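Local coordinates for protein putative transcriptional regulator, IclR family (PDB 3OBF) that probably acts as a DNA-binding transcription factor of the IclR family, this chain being its C-terminal, GAF-like domain, at residues 14-17 with 18-22; 111-114 with 115-119; 128-131 with 132-136. All coordinates share one frame; numbering follows the deposited sequence.

Overall arrangement
The chain is the IclR C-terminal domain, which belongs to the GAF clan: an antiparallel sheet packed with helices. All three interactions are local. Interaction 1 ends helix 3-20 just before strand 24-29. Interaction 2 takes in strand 111-114 and the loop before strand 121-129. Interaction 3 takes in the turn and strand ends of the hairpin of strands 121-129 and 135-144. Strand 121-129 therefore runs between interactions 2 and 3, which lie on opposite sides of the chain's centre with their own centres about 26 Å apart. Interaction 1 is about 20 Å from interaction 2 and about 24 Å from interaction 3, centre to centre. None of the three touches another. Helix 150-170 packs on parts of all three.

Interaction 1. Residues 14-17 with 18-22; sequences RELT and ERTGE
Residues 14-20 form the last turns of helix 3-20, with backbone bonds from Glu18 N to Arg14 O (3.1 Å), Arg19 N to Glu15 O and Thr20 N to Leu16 O, before Gly21 leaves the helix at positive phi. Gly21 N still reaches back to Thr17 O (2.8 Å). The Thr20 hydroxyl bonds back into the helix and forward past its end. Its OG1 donates to Leu16 O (2.9 Å), which also accepts from Thr20 N. The two donors come from opposite faces of the carbonyl plane. A chi1 of 62° puts OG1 between the backbone N and the carbonyl carbon. From there OG1 also accepts from Glu22 N (2.9 Å) in a nearly straight bond of 160°. This is an ST turn, placed where the chain turns out of the helix toward strand 24-29. Replacing Thr20 with a valine would probably leave Glu22 N without this acceptor and Leu16 O with one grip fewer. The Thr20 and Leu16 side chains cross obliquely, and CG2 of Thr20 touches CD1 of Leu16 at 3.8 Å. Leu16 itself packs on Ala159 and Ala163 of helix 150-170 and on Val139 and Ile141 of strand 135-144. Thr17 OG1 donates to Glu22 O over 2.6 Å, in the carbonyl plane. The same hydroxyl is hydrogen-bonded to Ser24 OG, at the start of strand 24-29. Along the outer side, Glu18 folds back over the preceding turn. Its CG lies 3.1 Å from Glu15 O, and OE2 lies against the CA of Glu15. Arg19 CG also lies close to Glu15 O. The charged ends of Arg14 and Glu18 do not meet, with 5.5 Å between NE and OE1. The carboxylate of Glu22 forms a salt bridge with Arg147.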
loop_
_atom_site.group_PDB
_atom_site.type_symbol
_atom_site.label_atom_id
_atom_site.label_comp_id
_atom_site.label_asym_id
_atom_site.label_seq_id
_atom_site.Cartn_x
_atom_site.Cartn_y
_atom_site.Cartn_z
ATOM N N ARG A 14 7.566 -11.919 6.704
ATOM C CA ARG A 14 8.880 -12.215 7.302
ATOM C C ARG A 14 9.893 -12.509 6.174
ATOM O O ARG A 14 10.978 -11.951 6.153
ATOM C CB ARG A 14 8.798 -13.369 8.331
ATOM C CG ARG A 14 10.152 -13.679 9.034
ATOM C CD ARG A 14 10.130 -15.020 9.801
ATOM N NE ARG A 14 9.095 -15.929 9.272
ATOM C CZ ARG A 14 8.709 -17.064 9.848
ATOM N NH1 ARG A 14 9.271 -17.474 10.984
ATOM N NH2 ARG A 14 7.763 -17.798 9.283
ATOM N N GLU A 15 9.484 -13.348 5.227
ATOM C CA GLU A 15 10.262 -13.686 4.055
ATOM C C GLU A 15 10.577 -12.429 3.224
ATOM O O GLU A 15 11.682 -12.285 2.689
ATOM C CB GLU A 15 9.475 -14.736 3.247
ATOM C CG GLU A 15 10.079 -15.285 1.902
ATOM C CD GLU A 15 9.040 -16.163 1.098
ATOM O OE1 GLU A 15 7.820 -15.779 1.002
ATOM O OE2 GLU A 15 9.435 -17.238 0.556
ATOM N N LEU A 16 9.606 -11.526 3.095
ATOM C CA LEU A 16 9.800 -10.361 2.271
ATOM C C LEU A 16 10.851 -9.395 2.854
ATOM O O LEU A 16 11.658 -8.800 2.115
ATOM C CB LEU A 16 8.471 -9.645 2.064
ATOM C CG LEU A 16 8.452 -8.349 1.240
ATOM C CD1 LEU A 16 8.909 -8.658 -0.189
ATOM C CD2 LEU A 16 7.015 -7.640 1.264
ATOM N N THR A 17 10.815 -9.220 4.175
ATOM C CA THR A 17 11.779 -8.398 4.872
ATOM C C THR A 17 13.197 -9.001 4.850
ATOM O O THR A 17 14.178 -8.267 4.739
ATOM C CB THR A 17 11.281 -8.054 6.292
ATOM O OG1 THR A 17 10.253 -7.082 6.175
ATOM C CG2 THR A 17 12.403 -7.459 7.173
ATOM N N GLU A 18 13.325 -10.320 4.916
ATOM C CA GLU A 18 14.664 -10.898 4.760
ATOM C C GLU A 18 15.244 -10.745 3.346
ATOM O O GLU A 18 16.458 -10.675 3.201
ATOM C CB GLU A 18 14.781 -12.352 5.263
ATOM C CG GLU A 18 13.594 -13.246 4.928
ATOM C CD GLU A 18 13.504 -14.539 5.765
ATOM O OE1 GLU A 18 13.882 -14.540 6.977
ATOM O OE2 GLU A 18 13.022 -15.562 5.192
ATOM N N ARG A 19 14.380 -10.654 2.330
ATOM C CA ARG A 19 14.812 -10.489 0.936
ATOM C C ARG A 19 15.047 -8.997 0.525
ATOM O O ARG A 19 15.803 -8.692 -0.400
ATOM C CB ARG A 19 13.770 -11.123 0.010
ATOM C CG ARG A 19 13.519 -12.628 0.246
ATOM C CD ARG A 19 14.833 -13.324 0.247
ATOM N NE ARG A 19 14.754 -14.776 0.124
ATOM C CZ ARG A 19 15.689 -15.521 -0.465
ATOM N NH1 ARG A 19 15.546 -16.846 -0.531
ATOM N NH2 ARG A 19 16.757 -14.949 -1.011
ATOM N N THR A 20 14.391 -8.071 1.194
ATOM C CA THR A 20 14.497 -6.673 0.796
ATOM C C THR A 20 15.366 -5.921 1.764
ATOM O O THR A 20 15.912 -4.878 1.431
ATOM C CB THR A 20 13.123 -5.978 0.783
ATOM O OG1 THR A 20 12.591 -6.003 2.110
ATOM C CG2 THR A 20 12.168 -6.675 -0.183
ATOM N N GLY A 21 15.442 -6.423 2.991
ATOM C CA GLY A 21 16.118 -5.691 4.055
ATOM C C GLY A 21 15.286 -4.535 4.555
ATOM O O GLY A 21 15.757 -3.742 5.370
ATOM N N GLU A 22 14.035 -4.442 4.104
ATOM C CA GLU A 22 13.169 -3.337 4.502
ATOM C C GLU A 22 11.954 -3.832 5.301
ATOM O O GLU A 22 11.620 -5.007 5.258
ATOM C CB GLU A 22 12.719 -2.556 3.264
ATOM C CG GLU A 22 13.861 -1.970 2.407
ATOM C CD GLU A 22 14.598 -0.795 3.067
ATOM O OE1 GLU A 22 14.181 -0.325 4.143
ATOM O OE2 GLU A 22 15.595 -0.309 2.493
#

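Interaction 2. Residues 111-114 with 115-119; sequences AVNF and GETSI
The amide of Asn113 and the carboxylate of Glu116 are turned 55° apart, and their side chains slide past each other in opposite directions. OD1 of Asn113 accepts from Glu116 N (2.9 Å), with the donor tilted 20° from the carbonyl plane. A weak, longer bond from Thr117 N meets the same oxygen. At the other end of the amide, ND2 donates to Thr117 OG1 (3.2 Å), somewhat out of the amide plane. The Phe114 ring has Gly115 N set obliquely to it, and Lys145 makes a cation-pi contact with this ring. OE2 of Glu116 takes Phe114 N (3.0 Å) on its anti lone pair, in an almost straight bond of 174°. The side chain of Glu116 thus turns back over the end of strand 111-114, an outermost strand of the sheet within this chain. Gly115 turns the chain at positive phi, and its N gives a weak bond to Asn113 O. Arg101 forms a salt bridge with OE2 and also bonds Val112 O. With both an N-H and a guanidinium at OE2, the carboxylate is probably held in its charged form, while bonds at both ends of the Asn113 amide fix which way it is flipped.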
loop_
_atom_site.group_PDB
_atom_site.type_symbol
_atom_site.label_atom_id
_atom_site.label_comp_id
_atom_site.label_asym_id
_atom_site.label_seq_id
_atom_site.Cartn_x
_atom_site.Cartn_y
_atom_site.Cartn_z
ATOM N N ALA A 111 1.313 0.365 -6.293
ATOM C CA ALA A 111 1.335 1.819 -6.242
ATOM C C ALA A 111 2.654 2.267 -5.659
ATOM O O ALA A 111 3.349 1.504 -4.947
ATOM C CB ALA A 111 0.168 2.354 -5.417
ATOM N N VAL A 112 2.993 3.506 -5.977
ATOM C CA VAL A 112 4.261 4.097 -5.668
ATOM C C VAL A 112 4.079 5.442 -4.941
ATOM O O VAL A 112 3.253 6.260 -5.329
ATOM C CB VAL A 112 5.038 4.339 -6.977
ATOM C CG1 VAL A 112 6.105 5.364 -6.769
ATOM C CG2 VAL A 112 5.659 3.030 -7.490
ATOM N N ASN A 113 4.827 5.629 -3.865
ATOM C CA ASN A 113 4.963 6.925 -3.214
ATOM C C ASN A 113 6.452 7.230 -3.154
ATOM O O ASN A 113 7.184 6.627 -2.393
ATOM C CB ASN A 113 4.340 6.869 -1.810
ATOM C CG ASN A 113 4.637 8.111 -0.968
ATOM O OD1 ASN A 113 4.980 9.196 -1.473
ATOM N ND2 ASN A 113 4.493 7.956 0.330
ATOM N N PHE A 114 6.919 8.135 -3.989
ATOM C CA PHE A 114 8.359 8.359 -4.100
ATOM C C PHE A 114 8.711 9.683 -3.421
ATOM O O PHE A 114 8.879 10.650 -4.100
ATOM C CB PHE A 114 8.785 8.379 -5.586
ATOM C CG PHE A 114 10.298 8.337 -5.809
ATOM C CD1 PHE A 114 11.062 7.267 -5.334
ATOM C CD2 PHE A 114 10.938 9.350 -6.502
ATOM C CE1 PHE A 114 12.444 7.211 -5.537
ATOM C CE2 PHE A 114 12.319 9.314 -6.715
ATOM C CZ PHE A 114 13.084 8.244 -6.232
ATOM N N GLY A 115 8.770 9.723 -2.093
ATOM C CA GLY A 115 8.982 10.979 -1.343
ATOM C C GLY A 115 7.872 12.004 -1.509
ATOM O O GLY A 115 8.099 13.222 -1.373
ATOM N N GLU A 116 6.667 11.514 -1.797
ATOM C CA GLU A 116 5.558 12.374 -2.168
ATOM C C GLU A 116 4.589 12.756 -1.024
ATOM O O GLU A 116 3.753 13.639 -1.202
ATOM C CB GLU A 116 4.789 11.761 -3.342
ATOM C CG GLU A 116 5.593 11.651 -4.634
ATOM C CD GLU A 116 4.833 10.875 -5.695
ATOM O OE1 GLU A 116 3.984 11.489 -6.383
ATOM O OE2 GLU A 116 5.073 9.646 -5.835
ATOM N N THR A 117 4.692 12.090 0.126
ATOM C CA THR A 117 3.970 12.521 1.328
ATOM C C THR A 117 4.950 13.085 2.355
ATOM O O THR A 117 4.587 13.872 3.223
ATOM C CB THR A 117 3.171 11.372 1.964
ATOM O OG1 THR A 117 4.068 10.340 2.380
ATOM C CG2 THR A 117 2.197 10.802 0.969
ATOM N N SER A 118 6.196 12.647 2.236
ATOM C CA SER A 118 7.286 13.033 3.115
ATOM C C SER A 118 8.580 12.875 2.298
ATOM O O SER A 118 8.832 11.791 1.738
ATOM C CB SER A 118 7.281 12.134 4.366
ATOM O OG SER A 118 8.470 12.312 5.120
ATOM N N ILE A 119 9.381 13.948 2.204
ATOM C CA ILE A 119 10.606 13.960 1.362
ATOM C C ILE A 119 11.645 12.873 1.708
ATOM O O ILE A 119 12.522 12.563 0.892
ATOM C CB ILE A 119 11.316 15.353 1.342
ATOM C CG1 ILE A 119 11.386 15.941 2.761
ATOM C CG2 ILE A 119 10.632 16.307 0.332
ATOM C CD1 ILE A 119 12.256 17.204 2.890
#

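Interaction 3. Residues 128-131 with 132-136; sequences VYDH and RGNMV
The Asp130 carboxylate accepts hydrogen bonds from Arg132 and Asn134 across the turn. OD1 accepts from two backbone groups, Arg132 N at 2.8 Å and Asn134 N at 3.0 Å. They meet it from opposite faces, each well above the carboxylate plane. OD2 takes Asn134 ND2 (3.1 Å) on its syn lone pair, close to the plane of that amide. The amide and carboxylate planes are 70° apart. A chi1 of 70° sets the Asp130 carboxylate between its own backbone N and carbonyl carbon, facing these donors. The three bonds hold its rotation and would probably stabilise its negative charge.

The backbone forms a type I turn from Asp130 to Gly133, closed by Gly133 N to Asp130 O. Gly133, its last residue, has positive phi and forms the G1 bulge. With Asp130 N bonded to Asn134 O, this is a 3:5 hairpin. That bond and Val136 N to Val128 O (2.9 Å) flank the antiparallel, non-hydrogen-bonded pair Tyr129 and Met135.

Apolar contacts lie on two faces. On one, Tyr129 CE1 meets Met135 CB at 3.8 Å. The selenomethionine chain bends at chi3 (-65°), and its CE methyl makes a van der Waals approach to the tyrosine OH at 3.8 Å. On the other, Val128 CG1 meets Val136 CG2 at 3.9 Å, the side chains crossing at about a right angle.

At the outer end, His131 and Arg132 run side by side. CE1 of the imidazole lies over one face of the guanidinium, but the planes are well off parallel.

The turn links neighbouring strands 121-129 and 135-144. Val128 packs on Ala164, Val167 and Thr168 of helix 150-170, while Tyr129 and Met135 both touch Met106 of helix 92-108 and Met135 also reaches Val66 and Phe67 of helix 62-69.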
loop_
_atom_site.group_PDB
_atom_site.type_symbol
_atom_site.label_atom_id
_atom_site.label_comp_id
_atom_site.label_asym_id
_atom_site.label_seq_id
_atom_site.Cartn_x
_atom_site.Cartn_y
_atom_site.Cartn_z
ATOM N N VAL A 128 -4.377 -7.289 -1.882
ATOM C CA VAL A 128 -4.565 -8.685 -1.548
ATOM C C VAL A 128 -6.039 -8.903 -1.756
ATOM O O VAL A 128 -6.832 -8.053 -1.356
ATOM C CB VAL A 128 -4.193 -8.945 -0.062
ATOM C CG1 VAL A 128 -4.651 -10.352 0.392
ATOM C CG2 VAL A 128 -2.690 -8.784 0.136
ATOM N N TYR A 129 -6.408 -10.004 -2.407
ATOM C CA TYR A 129 -7.822 -10.330 -2.660
ATOM C C TYR A 129 -8.268 -11.623 -1.986
ATOM O O TYR A 129 -7.463 -12.539 -1.811
ATOM C CB TYR A 129 -8.105 -10.461 -4.170
ATOM C CG TYR A 129 -7.798 -9.217 -4.934
ATOM C CD1 TYR A 129 -8.733 -8.207 -5.049
ATOM C CD2 TYR A 129 -6.568 -9.060 -5.555
ATOM C CE1 TYR A 129 -8.438 -7.033 -5.773
ATOM C CE2 TYR A 129 -6.272 -7.924 -6.282
ATOM C CZ TYR A 129 -7.209 -6.917 -6.380
ATOM O OH TYR A 129 -6.888 -5.785 -7.080
ATOM N N ASP A 130 -9.555 -11.690 -1.638
ATOM C CA ASP A 130 -10.149 -12.920 -1.103
ATOM C C ASP A 130 -10.766 -13.734 -2.243
ATOM O O ASP A 130 -10.658 -13.347 -3.421
ATOM C CB ASP A 130 -11.178 -12.624 0.006
ATOM C CG ASP A 130 -12.497 -11.955 -0.507
ATOM O OD1 ASP A 130 -12.841 -11.994 -1.735
ATOM O OD2 ASP A 130 -13.220 -11.399 0.368
ATOM N N HIS A 131 -11.388 -14.861 -1.892
ATOM C CA HIS A 131 -11.907 -15.807 -2.877
ATOM C C HIS A 131 -13.099 -15.237 -3.680
ATOM O O HIS A 131 -13.457 -15.747 -4.724
ATOM C CB HIS A 131 -12.262 -17.142 -2.191
ATOM C CG HIS A 131 -13.464 -17.060 -1.291
ATOM N ND1 HIS A 131 -14.751 -17.279 -1.749
ATOM C CD2 HIS A 131 -13.576 -16.790 0.034
ATOM C CE1 HIS A 131 -15.602 -17.152 -0.744
ATOM N NE2 HIS A 131 -14.917 -16.858 0.350
ATOM N N ARG A 132 -13.695 -14.156 -3.213
ATOM C CA ARG A 132 -14.747 -13.524 -3.978
ATOM C C ARG A 132 -14.210 -12.386 -4.859
ATOM O O ARG A 132 -14.957 -11.800 -5.622
ATOM C CB ARG A 132 -15.856 -13.045 -3.044
ATOM C CG ARG A 132 -16.580 -14.178 -2.311
ATOM C CD ARG A 132 -17.761 -13.621 -1.460
ATOM N NE ARG A 132 -18.333 -14.645 -0.593
ATOM C CZ ARG A 132 -19.333 -15.455 -0.947
ATOM N NH1 ARG A 132 -19.876 -15.373 -2.163
ATOM N NH2 ARG A 132 -19.791 -16.359 -0.085
ATOM N N GLY A 133 -12.918 -12.087 -4.766
ATOM C CA GLY A 133 -12.339 -11.013 -5.554
ATOM C C GLY A 133 -12.445 -9.660 -4.869
ATOM O O GLY A 133 -12.145 -8.639 -5.478
ATOM N N ASN A 134 -12.877 -9.659 -3.604
ATOM C CA ASN A 134 -12.874 -8.444 -2.809
ATOM C C ASN A 134 -11.449 -8.139 -2.451
ATOM O O ASN A 134 -10.675 -9.038 -2.055
ATOM C CB ASN A 134 -13.680 -8.583 -1.509
ATOM C CG ASN A 134 -15.127 -8.941 -1.744
ATOM O OD1 ASN A 134 -15.791 -8.370 -2.616
ATOM N ND2 ASN A 134 -15.628 -9.919 -0.974
HETATM N N MSE A 135 -11.086 -6.877 -2.574
HETATM C CA MSE A 135 -9.814 -6.460 -2.059
HETATM C C MSE A 135 -9.918 -6.404 -0.536
HETATM O O MSE A 135 -10.749 -5.693 -0.008
HETATM C CB MSE A 135 -9.396 -5.102 -2.625
HETATM C CG MSE A 135 -7.907 -4.771 -2.255
HETATM SE SE MSE A 135 -7.539 -2.932 -2.682
HETATM C CE MSE A 135 -7.734 -3.011 -4.648
ATOM N N VAL A 136 -9.058 -7.125 0.169
ATOM C CA VAL A 136 -9.212 -7.253 1.627
ATOM C C VAL A 136 -8.075 -6.676 2.440
ATOM O O VAL A 136 -8.207 -6.471 3.635
ATOM C CB VAL A 136 -9.466 -8.732 2.062
ATOM C CG1 VAL A 136 -10.810 -9.192 1.491
ATOM C CG2 VAL A 136 -8.329 -9.630 1.631
#